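PDB 5FX8: manganese lipoxygenase from Gaeumannomyces graminis, which uses a catalytic manganese ion to oxygenate linoleic and alpha-linolenic acids to 11S- and 13R-hydroperoxy fatty acids, the 11S product of linoleic acid then being converted to the 13R product. Local coordinates for residues Val97-Gln102 with Leu321-Tyr326; Asp282-Gln287 with Ile355-Ser360; Ser286-Val291 with Gly341-Asn346; Phe293-Glu298 with Ala327-Gly332. One frame throughout, in Å; residues are numbered along the deposited sequence.

Contact 1: Val97-Gln102 with Leu321-Tyr326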
# COMPACT_ATOMS: atom_id res chain seq x y z
N VAL A 97 -1.42 5.34 14.78
CA VAL A 97 -1.11 3.94 14.96
C VAL A 97 -2.37 3.14 15.25
O VAL A 97 -2.53 2.02 14.76
CB VAL A 97 -0.03 3.79 16.05
CG1 VAL A 97 0.16 2.33 16.46
CG2 VAL A 97 1.24 4.36 15.52
N LEU A 98 -3.30 3.70 16.01
CA LEU A 98 -4.56 3.00 16.26
C LEU A 98 -5.34 2.75 14.97
O LEU A 98 -5.80 1.63 14.71
CB LEU A 98 -5.38 3.83 17.22
CG LEU A 98 -6.17 3.05 18.24
CD1 LEU A 98 -5.23 2.14 19.04
CD2 LEU A 98 -6.85 4.06 19.10
N LEU A 99 -5.52 3.80 14.16
CA LEU A 99 -6.21 3.64 12.89
C LEU A 99 -5.53 2.60 12.00
O LEU A 99 -6.19 1.74 11.43
CB LEU A 99 -6.29 4.99 12.18
CG LEU A 99 -7.17 6.05 12.85
CD1 LEU A 99 -6.93 7.44 12.26
CD2 LEU A 99 -8.60 5.62 12.71
N TRP A 100 -4.21 2.67 11.91
CA TRP A 100 -3.47 1.69 11.13
C TRP A 100 -3.68 0.27 11.65
O TRP A 100 -3.87 -0.65 10.85
CB TRP A 100 -1.99 2.07 11.15
CG TRP A 100 -1.23 1.44 10.10
CD1 TRP A 100 -0.93 1.96 8.91
CD2 TRP A 100 -0.64 0.13 10.14
NE1 TRP A 100 -0.19 1.07 8.18
CE2 TRP A 100 0.00 -0.06 8.91
CE3 TRP A 100 -0.60 -0.89 11.10
CZ2 TRP A 100 0.68 -1.23 8.60
CZ3 TRP A 100 0.07 -2.05 10.79
CH2 TRP A 100 0.70 -2.22 9.54
N ARG A 101 -3.62 0.07 12.97
CA ARG A 101 -3.91 -1.24 13.56
C ARG A 101 -5.25 -1.77 13.10
O ARG A 101 -5.38 -2.94 12.74
CB ARG A 101 -3.92 -1.16 15.10
CG ARG A 101 -2.62 -1.21 15.84
CD ARG A 101 -2.85 -1.47 17.35
NE ARG A 101 -1.57 -1.81 17.94
CZ ARG A 101 -0.89 -0.99 18.71
NH1 ARG A 101 -1.42 0.19 19.03
NH2 ARG A 101 0.30 -1.34 19.18
N GLN A 102 -6.30 -0.94 13.17
CA GLN A 102 -7.59 -1.48 12.79
C GLN A 102 -7.70 -1.70 11.29
O GLN A 102 -8.42 -2.60 10.86
CB GLN A 102 -8.71 -0.58 13.30
CG GLN A 102 -8.83 0.71 12.60
CD GLN A 102 -9.97 1.51 13.15
OE1 GLN A 102 -10.50 1.19 14.22
NE2 GLN A 102 -10.36 2.56 12.45
N LEU A 321 -4.59 14.29 3.08
CA LEU A 321 -3.60 13.53 2.33
C LEU A 321 -2.63 12.78 3.24
O LEU A 321 -2.05 11.79 2.82
CB LEU A 321 -2.81 14.45 1.40
CG LEU A 321 -3.51 15.17 0.26
CD1 LEU A 321 -2.58 16.23 -0.17
CD2 LEU A 321 -3.74 14.23 -0.85
N MET A 322 -2.41 13.27 4.46
CA MET A 322 -1.52 12.64 5.43
C MET A 322 -2.27 11.74 6.39
O MET A 322 -1.79 11.50 7.51
CB MET A 322 -0.76 13.71 6.20
CG MET A 322 0.11 14.58 5.38
SD MET A 322 1.38 13.68 4.57
CE MET A 322 0.71 14.00 3.01
N TYR A 323 -3.45 11.29 6.00
CA TYR A 323 -4.19 10.32 6.77
C TYR A 323 -3.28 9.15 7.15
O TYR A 323 -2.54 8.62 6.33
CB TYR A 323 -5.38 9.84 5.95
CG TYR A 323 -6.31 8.94 6.71
CD1 TYR A 323 -6.81 9.31 7.94
CD2 TYR A 323 -6.71 7.74 6.17
CE1 TYR A 323 -7.66 8.49 8.62
CE2 TYR A 323 -7.55 6.92 6.83
CZ TYR A 323 -8.03 7.30 8.06
OH TYR A 323 -8.89 6.45 8.74
N GLN A 324 -3.31 8.82 8.44
CA GLN A 324 -2.57 7.74 9.07
C GLN A 324 -1.06 7.83 8.88
O GLN A 324 -0.37 6.88 9.21
CB GLN A 324 -3.05 6.37 8.58
CG GLN A 324 -4.46 6.06 8.95
CD GLN A 324 -4.81 4.62 8.69
OE1 GLN A 324 -3.95 3.78 8.60
NE2 GLN A 324 -6.09 4.34 8.56
N ALA A 325 -0.52 8.93 8.35
CA ALA A 325 0.87 8.88 7.89
C ALA A 325 1.83 8.69 9.05
O ALA A 325 2.90 8.12 8.86
CB ALA A 325 1.25 10.14 7.12
N TYR A 326 1.47 9.14 10.24
CA TYR A 326 2.40 9.12 11.36
C TYR A 326 2.51 7.76 12.01
O TYR A 326 3.22 7.62 13.01
CB TYR A 326 1.98 10.16 12.36
CG TYR A 326 2.22 11.54 11.86
CD1 TYR A 326 3.50 11.96 11.57
CD2 TYR A 326 1.19 12.43 11.69
CE1 TYR A 326 3.74 13.20 11.15
CE2 TYR A 326 1.42 13.68 11.26
CZ TYR A 326 2.71 14.07 10.99
OH TYR A 326 2.98 15.33 10.57

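Contact 2: Asp282-Gln287 with Ile355-Ser360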
# COMPACT_ATOMS: atom_id res chain seq x y z
N ASP A 282 17.91 -3.74 -6.99
CA ASP A 282 16.87 -2.77 -7.29
C ASP A 282 15.72 -2.85 -6.30
O ASP A 282 15.16 -1.82 -5.92
CB ASP A 282 16.38 -2.98 -8.72
CG ASP A 282 15.65 -1.79 -9.26
OD1 ASP A 282 16.30 -0.75 -9.45
OD2 ASP A 282 14.42 -1.89 -9.47
N LEU A 283 15.37 -4.05 -5.84
CA LEU A 283 14.34 -4.18 -4.82
C LEU A 283 14.79 -3.54 -3.51
O LEU A 283 14.02 -2.80 -2.87
CB LEU A 283 13.98 -5.65 -4.61
CG LEU A 283 12.73 -5.91 -3.76
CD1 LEU A 283 11.49 -5.09 -4.15
CD2 LEU A 283 12.40 -7.39 -3.79
N PHE A 284 16.02 -3.82 -3.09
CA PHE A 284 16.53 -3.14 -1.91
C PHE A 284 16.42 -1.63 -2.07
O PHE A 284 16.00 -0.93 -1.15
CB PHE A 284 17.97 -3.56 -1.68
CG PHE A 284 18.65 -2.82 -0.58
CD1 PHE A 284 19.34 -1.64 -0.84
CD2 PHE A 284 18.65 -3.32 0.70
CE1 PHE A 284 19.98 -0.99 0.16
CE2 PHE A 284 19.28 -2.67 1.69
CZ PHE A 284 19.95 -1.51 1.44
N TYR A 285 16.81 -1.13 -3.25
CA TYR A 285 16.80 0.31 -3.48
C TYR A 285 15.40 0.89 -3.35
O TYR A 285 15.20 1.89 -2.67
CB TYR A 285 17.37 0.65 -4.85
CG TYR A 285 17.26 2.12 -5.20
CD1 TYR A 285 16.12 2.63 -5.82
CD2 TYR A 285 18.28 3.00 -4.91
CE1 TYR A 285 16.01 3.95 -6.12
CE2 TYR A 285 18.19 4.32 -5.22
CZ TYR A 285 17.05 4.79 -5.82
OH TYR A 285 16.93 6.12 -6.14
N SER A 286 14.44 0.29 -4.03
CA SER A 286 13.12 0.89 -4.09
C SER A 286 12.48 0.88 -2.72
O SER A 286 11.89 1.88 -2.27
CB SER A 286 12.26 0.15 -5.11
OG SER A 286 11.75 -1.04 -4.58
N GLN A 287 12.65 -0.23 -2.01
CA GLN A 287 12.05 -0.30 -0.70
C GLN A 287 12.70 0.69 0.25
O GLN A 287 12.03 1.21 1.15
CB GLN A 287 12.12 -1.73 -0.16
CG GLN A 287 11.22 -2.68 -0.93
CD GLN A 287 9.93 -2.00 -1.44
OE1 GLN A 287 9.06 -1.65 -0.65
NE2 GLN A 287 9.83 -1.82 -2.76
N ILE A 355 18.13 0.45 7.03
CA ILE A 355 17.85 1.72 7.70
C ILE A 355 18.96 2.72 7.40
O ILE A 355 18.71 3.92 7.35
CB ILE A 355 17.65 1.49 9.21
CG1 ILE A 355 16.26 0.96 9.49
CG2 ILE A 355 17.75 2.78 10.00
CD1 ILE A 355 15.21 1.95 9.18
N ASP A 356 20.19 2.25 7.19
CA ASP A 356 21.27 3.19 6.89
C ASP A 356 21.10 3.84 5.52
O ASP A 356 21.52 4.99 5.32
CB ASP A 356 22.62 2.48 7.02
CG ASP A 356 23.80 3.29 6.46
OD1 ASP A 356 24.31 4.19 7.17
OD2 ASP A 356 24.27 2.98 5.34
N PHE A 357 20.46 3.15 4.57
CA PHE A 357 20.45 3.69 3.21
C PHE A 357 19.72 5.03 3.04
O PHE A 357 20.32 5.95 2.45
CB PHE A 357 19.89 2.62 2.28
CG PHE A 357 19.93 3.02 0.86
CD1 PHE A 357 21.11 2.96 0.15
CD2 PHE A 357 18.79 3.46 0.23
CE1 PHE A 357 21.15 3.33 -1.15
CE2 PHE A 357 18.83 3.84 -1.07
CZ PHE A 357 20.01 3.77 -1.77
N PRO A 358 18.48 5.23 3.49
CA PRO A 358 17.85 6.56 3.28
C PRO A 358 18.53 7.70 4.03
O PRO A 358 18.46 8.86 3.58
CB PRO A 358 16.42 6.35 3.78
CG PRO A 358 16.52 5.16 4.68
CD PRO A 358 17.50 4.28 4.04
N GLY A 359 19.16 7.42 5.17
CA GLY A 359 19.97 8.43 5.81
C GLY A 359 21.22 8.78 5.03
O GLY A 359 21.63 9.93 5.01
N SER A 360 21.86 7.79 4.39
CA SER A 360 22.98 8.10 3.51
C SER A 360 22.55 8.93 2.32
O SER A 360 23.27 9.85 1.91
CB SER A 360 23.62 6.83 2.97
OG SER A 360 24.06 6.00 4.01

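Contact 3: Ser286-Val291 with Gly341-Asn346. With MN (manganese (II) ion), chain I.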
# COMPACT_ATOMS: atom_id res chain seq x y z
N SER A 286 14.44 0.29 -4.03
CA SER A 286 13.12 0.89 -4.09
C SER A 286 12.48 0.88 -2.72
O SER A 286 11.89 1.88 -2.27
CB SER A 286 12.26 0.15 -5.11
OG SER A 286 11.75 -1.04 -4.58
N GLN A 287 12.65 -0.23 -2.01
CA GLN A 287 12.05 -0.30 -0.70
C GLN A 287 12.70 0.69 0.25
O GLN A 287 12.03 1.21 1.15
CB GLN A 287 12.12 -1.73 -0.16
CG GLN A 287 11.22 -2.68 -0.93
CD GLN A 287 9.93 -2.00 -1.44
OE1 GLN A 287 9.06 -1.65 -0.65
NE2 GLN A 287 9.83 -1.82 -2.76
N MET A 288 13.97 1.00 0.08
CA MET A 288 14.56 1.80 1.13
C MET A 288 14.65 3.26 0.76
O MET A 288 14.65 4.14 1.62
CB MET A 288 15.91 1.23 1.52
CG MET A 288 15.78 -0.07 2.26
SD MET A 288 14.64 0.08 3.64
CE MET A 288 13.32 -0.90 3.12
N TYR A 289 14.70 3.56 -0.52
CA TYR A 289 14.58 4.93 -0.90
C TYR A 289 13.17 5.45 -0.64
O TYR A 289 13.04 6.64 -0.36
CB TYR A 289 14.96 5.07 -2.37
CG TYR A 289 14.92 6.49 -2.87
CD1 TYR A 289 15.97 7.36 -2.64
CD2 TYR A 289 13.83 6.95 -3.57
CE1 TYR A 289 15.93 8.64 -3.10
CE2 TYR A 289 13.78 8.25 -4.04
CZ TYR A 289 14.84 9.09 -3.80
OH TYR A 289 14.80 10.39 -4.27
N HIS A 290 12.12 4.61 -0.72
CA HIS A 290 10.79 5.20 -0.56
C HIS A 290 10.50 5.64 0.87
O HIS A 290 9.48 6.31 1.10
CB HIS A 290 9.68 4.24 -1.02
CG HIS A 290 9.05 3.44 0.08
ND1 HIS A 290 9.67 2.34 0.62
CD2 HIS A 290 7.85 3.55 0.70
CE1 HIS A 290 8.89 1.82 1.55
NE2 HIS A 290 7.78 2.53 1.62
N VAL A 291 11.35 5.27 1.83
CA VAL A 291 11.27 5.87 3.15
C VAL A 291 11.19 7.38 3.04
O VAL A 291 10.43 8.04 3.77
CB VAL A 291 12.48 5.41 3.98
CG1 VAL A 291 12.50 6.05 5.34
CG2 VAL A 291 12.41 3.94 4.12
N GLY A 341 12.86 -8.77 12.58
CA GLY A 341 11.57 -8.45 12.04
C GLY A 341 11.45 -8.93 10.62
O GLY A 341 12.28 -9.68 10.10
N PHE A 342 10.40 -8.44 9.96
CA PHE A 342 10.03 -8.98 8.66
C PHE A 342 11.09 -8.71 7.62
O PHE A 342 11.30 -9.52 6.70
CB PHE A 342 8.72 -8.37 8.23
CG PHE A 342 7.61 -8.69 9.12
CD1 PHE A 342 7.27 -10.00 9.38
CD2 PHE A 342 6.85 -7.69 9.69
CE1 PHE A 342 6.23 -10.29 10.19
CE2 PHE A 342 5.80 -8.00 10.50
CZ PHE A 342 5.50 -9.31 10.75
N TRP A 343 11.78 -7.58 7.73
CA TRP A 343 12.87 -7.33 6.80
C TRP A 343 13.94 -8.39 6.97
O TRP A 343 14.29 -9.09 6.01
CB TRP A 343 13.45 -5.93 6.96
CG TRP A 343 14.60 -5.66 6.00
CD1 TRP A 343 15.90 -5.94 6.22
CD2 TRP A 343 14.53 -5.08 4.69
NE1 TRP A 343 16.66 -5.59 5.13
CE2 TRP A 343 15.84 -5.05 4.18
CE3 TRP A 343 13.49 -4.56 3.90
CZ2 TRP A 343 16.15 -4.53 2.91
CZ3 TRP A 343 13.79 -4.07 2.64
CH2 TRP A 343 15.11 -4.04 2.17
N ASP A 344 14.45 -8.55 8.20
CA ASP A 344 15.50 -9.54 8.45
C ASP A 344 15.08 -10.92 8.00
O ASP A 344 15.87 -11.65 7.40
CB ASP A 344 15.88 -9.57 9.94
CG ASP A 344 16.84 -8.47 10.33
OD1 ASP A 344 17.56 -7.94 9.45
OD2 ASP A 344 16.88 -8.14 11.54
N GLN A 345 13.83 -11.28 8.26
CA GLN A 345 13.31 -12.59 7.88
C GLN A 345 13.40 -12.82 6.38
O GLN A 345 13.58 -13.95 5.95
CB GLN A 345 11.86 -12.75 8.33
CG GLN A 345 11.60 -12.78 9.80
CD GLN A 345 10.11 -12.65 10.11
OE1 GLN A 345 9.25 -12.98 9.28
NE2 GLN A 345 9.78 -12.13 11.30
N ASN A 346 13.21 -11.78 5.56
CA ASN A 346 13.03 -12.02 4.13
C ASN A 346 14.10 -11.45 3.22
O ASN A 346 14.32 -12.00 2.15
CB ASN A 346 11.68 -11.47 3.68
CG ASN A 346 10.54 -12.17 4.32
OD1 ASN A 346 10.13 -13.21 3.87
ND2 ASN A 346 10.04 -11.60 5.40
MN MN I . 5.44 2.81 2.29
O HOH W 1 6.60 1.40 3.89

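Contact 4: Phe293-Glu298 with Ala327-Gly332. With MN (manganese (II) ion), chain I.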
# COMPACT_ATOMS: atom_id res chain seq x y z
N PHE A 293 9.86 9.01 0.48
CA PHE A 293 8.48 9.31 0.12
C PHE A 293 7.60 9.34 1.35
O PHE A 293 6.53 9.94 1.32
CB PHE A 293 7.88 8.30 -0.86
CG PHE A 293 8.54 8.24 -2.21
CD1 PHE A 293 9.66 8.97 -2.50
CD2 PHE A 293 8.03 7.42 -3.21
CE1 PHE A 293 10.26 8.89 -3.74
CE2 PHE A 293 8.63 7.35 -4.46
CZ PHE A 293 9.74 8.08 -4.71
N HIS A 294 8.00 8.69 2.44
CA HIS A 294 7.23 8.86 3.67
C HIS A 294 7.65 10.12 4.44
O HIS A 294 6.80 10.89 4.87
CB HIS A 294 7.36 7.62 4.55
CG HIS A 294 6.48 6.48 4.15
ND1 HIS A 294 5.14 6.42 4.47
CD2 HIS A 294 6.74 5.35 3.45
CE1 HIS A 294 4.62 5.31 3.99
NE2 HIS A 294 5.57 4.64 3.37
N THR A 295 8.95 10.37 4.59
CA THR A 295 9.41 11.36 5.54
C THR A 295 9.43 12.79 5.00
O THR A 295 9.34 13.72 5.80
CB THR A 295 10.81 11.00 6.09
OG1 THR A 295 11.76 10.80 5.03
CG2 THR A 295 10.73 9.76 6.88
N ILE A 296 9.50 13.02 3.70
CA ILE A 296 9.41 14.40 3.21
C ILE A 296 7.98 14.96 3.35
O ILE A 296 7.81 16.11 3.80
CB ILE A 296 9.91 14.52 1.76
CG1 ILE A 296 11.25 13.84 1.63
CG2 ILE A 296 10.06 15.95 1.36
CD1 ILE A 296 12.21 14.39 2.54
N PRO A 297 6.93 14.21 2.99
CA PRO A 297 5.58 14.68 3.32
C PRO A 297 5.39 14.92 4.80
O PRO A 297 4.82 15.94 5.17
CB PRO A 297 4.67 13.57 2.79
CG PRO A 297 5.41 12.95 1.76
CD PRO A 297 6.86 13.03 2.12
N GLU A 298 5.83 14.00 5.66
CA GLU A 298 5.63 14.16 7.09
C GLU A 298 6.17 15.50 7.56
O GLU A 298 5.51 16.19 8.33
CB GLU A 298 6.30 13.03 7.88
CG GLU A 298 5.54 11.74 8.04
CD GLU A 298 6.46 10.56 8.38
OE1 GLU A 298 7.48 10.72 9.08
OE2 GLU A 298 6.19 9.43 7.93
N ALA A 327 1.84 6.77 11.45
CA ALA A 327 1.98 5.41 11.88
C ALA A 327 3.16 4.70 11.25
O ALA A 327 3.69 3.77 11.85
CB ALA A 327 0.69 4.64 11.57
N ILE A 328 3.64 5.14 10.09
CA ILE A 328 4.55 4.31 9.32
C ILE A 328 5.91 4.19 10.01
O ILE A 328 6.50 3.11 10.04
CB ILE A 328 4.68 4.81 7.87
CG1 ILE A 328 3.31 4.89 7.20
CG2 ILE A 328 5.55 3.88 7.04
CD1 ILE A 328 2.56 3.60 7.18
N ARG A 329 6.43 5.28 10.57
CA ARG A 329 7.70 5.16 11.27
C ARG A 329 7.60 4.32 12.56
O ARG A 329 8.43 3.41 12.74
CB ARG A 329 8.30 6.55 11.51
CG ARG A 329 8.74 7.20 10.22
CD ARG A 329 9.86 8.23 10.42
NE ARG A 329 9.47 9.59 10.02
CZ ARG A 329 10.27 10.65 10.08
NH1 ARG A 329 11.51 10.53 10.50
NH2 ARG A 329 9.82 11.82 9.71
N PRO A 330 6.63 4.53 13.45
CA PRO A 330 6.54 3.65 14.63
C PRO A 330 6.30 2.19 14.32
O PRO A 330 6.90 1.30 14.96
CB PRO A 330 5.36 4.25 15.39
CG PRO A 330 5.25 5.57 14.93
CD PRO A 330 5.67 5.63 13.54
N VAL A 331 5.39 1.91 13.39
CA VAL A 331 5.04 0.53 13.07
C VAL A 331 6.22 -0.14 12.39
O VAL A 331 6.61 -1.27 12.74
CB VAL A 331 3.77 0.48 12.21
CG1 VAL A 331 3.53 -0.90 11.64
CG2 VAL A 331 2.57 0.92 13.02
N GLY A 332 6.84 0.56 11.45
CA GLY A 332 8.00 0.02 10.77
C GLY A 332 9.15 -0.25 11.72
O GLY A 332 9.82 -1.28 11.62
MN MN I . 5.44 2.81 2.29
O HOH W 2 5.31 7.88 10.07
O HOH W 1 6.60 1.40 3.89

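Contact 1: Val97-Gln102 with Leu321-Tyr326
W100, on the helical run V97-Q102, lies opposite Q324 of L321-Y326, a segment that leaves its helix at M322; the CA atoms of W100 and Q324 are 6.5 Å apart. Q324 sits at the third position of a type II beta turn from M322 to A325, which the bond from A325 N to M322 O (3.0 Å) closes. From this corner the Q324 side chain reaches the helix: CG stands beside the backbone N (chi1 -64°), and the chain runs out extended to lay its amide against L99 and W100. NE2 packs on L99 CB at 3.7 Å, while OE1 approaches W100 CA at 3.3 Å and the indole CD1 of W100 at 3.5 Å, amide and indole planes being 75° apart. No hydrogen bond joins the two segments; Q324 NE2 is hydrogen-bonded to OD2 of D103, one turn beyond L99 on the same helix. Next to the amide, L99 CD1 touches Y323 CE1 at 3.9 Å, and Q324 CG covers one face of the Y323 ring. W100 NE1 is bonded to the backbone O of S617, next to the manganese ligand V618, so the indole joins helix 86-124 to the C-terminal tail. W100 also packs on I328 and V331 of helix 328-336 and on P339 of the second subunit, whereas M322 leans on helices 460-481 and 268-305.

Contact 2: Asp282-Gln287 with Ile355-Ser360
Y285 and F357 mark the nearest approach of two helical segments, D282-Q287 and I355-S360, with their CA atoms 8.3 Å apart; the second is kinked at P358, whose N lacks the bond to the preceding turn. F357 points at the other helix, and its ring meets both F284 and Y285, F284 at its face and Y285 past its far end. With CG anti to the backbone N (chi1 -176°), the F357 ring extends away from its own helix, and the two neighbours meet it at different points along its length. F284 comes in near the root: its CE1 lies 4.1 Å from F357 CG, and its edge is directed at the F357 face, a T-shaped pair with centroids 5.7 Å apart and planes at 69°. The three rings form a buried aromatic cluster that ties helix 351-363 to helix 268-305, the long helix that further along carries the manganese ligands H290 and H294. At the other end of F357, Y285 CD2 approaches F357 CZ at 3.7 Å; these rings are inclined at 71° with centroids 5.8 Å apart. The Y285 ring also meets those of Y289 and H217, while F357 continues the apolar surface onto M288. Polar groups on the flanks bond outward, D282 in a salt bridge with R168 and D356 in another with K222.

Contact 3: Ser286-Val291 with Gly341-Asn346
Next to the catalytic manganese site, M288 and W343 form a Met-aromatic contact between helix 268-305, which supplies the ligand H290, and the short helix 342-346. The two side chains come from opposite directions. M288 SD stands above the six-membered ring of W343 at a distance, 4.7 Å from its centroid and 23° off the normal. Bends at chi2 (-51°) and chi3 fold the methionine back, bringing CE to the CZ3-CH2 side of the ring, nearest CZ3. Q287 adds its CB at the ring edge, 4.0 Å from W343 CZ3 and near the indole plane. The indole NE1 bonds to the carbonyl of L349, which probably helps to fix the ring's rotation, and F347 stacks on it.

Two residues after M288, H290 NE2 binds manganese at 2.4 Å, alongside water 1, H294, H478, N482 and the carboxylate of V618. Its ND1 donates to Q287 O at 2.7 Å, the donor lying 41° above the carbonyl plane. Q287 is thus a second-shell residue: its backbone oxygen positions H290, and its amide makes a bond to M481 O and a weak one to the ligand N482. Gripped by the metal at NE2 and by a backbone carbonyl at ND1, the imidazole is probably restricted in its rotation.

Contact 4: Phe293-Glu298 with Ala327-Gly332
I328 lies over one face of the H294 imidazole: its CG2 is 3.6 Å from the ring centroid and 16° off the normal, a CH-pi contact offset toward the rim. CG1 touches the same ring at CE1, and the two side chains cross at about a right angle. H294 NE2 binds manganese at 2.1 Å, so I328 packs directly on a metal ligand. Further along, R329 reaches across to E298, its chain bent at chi3 to turn the guanidinium edge toward the acid. R329 NE and NH2, the latter at 2.7 Å, both donate to E298 OE1 in a salt bridge, carboxylate and guanidinium lying nearly coplanar at 26°. T295 CG2 sits over the centre of one guanidinium face, 3.3 Å above its plane. The other carboxylate oxygen, E298 OE2, accepts from water 2 at 2.8 Å, and this water in turn accepts from R329 N, so both ends of the arginine are tied to the glutamate. R329 NH1 is satisfied by the carbonyls of T76 and T81. The local axes of helices 268-305 and 328-336 are 11.7 Å apart here, at 141°; S93 of helix 86-124 packs on P330, Y83 of strand 83-85 on E298 and R329, and helix 460-481 on F293 and P297.

Helix 268-305 is common to contacts 2, 3 and 4, which come in turn along it, the first two overlapping, while their partner segments return in reverse order: 327-332, then 341-346, then 355-360. Contact 4 is therefore nested inside contact 3. Contacts 2 and 3 are only 8 Å apart between centres and share S286 and Q287; the centres of contacts 3 and 4 lie 13 Å apart, and their histidines bind the same manganese. Contact 1 adds helix 86-124 and touches contact 4, its centre 10 Å from that of contact 4 but 23 Å from that of contact 2. Its chain links cross those of the others, so the early helix 86-124 is brought beside the metal-bearing helix and the C-terminal tail.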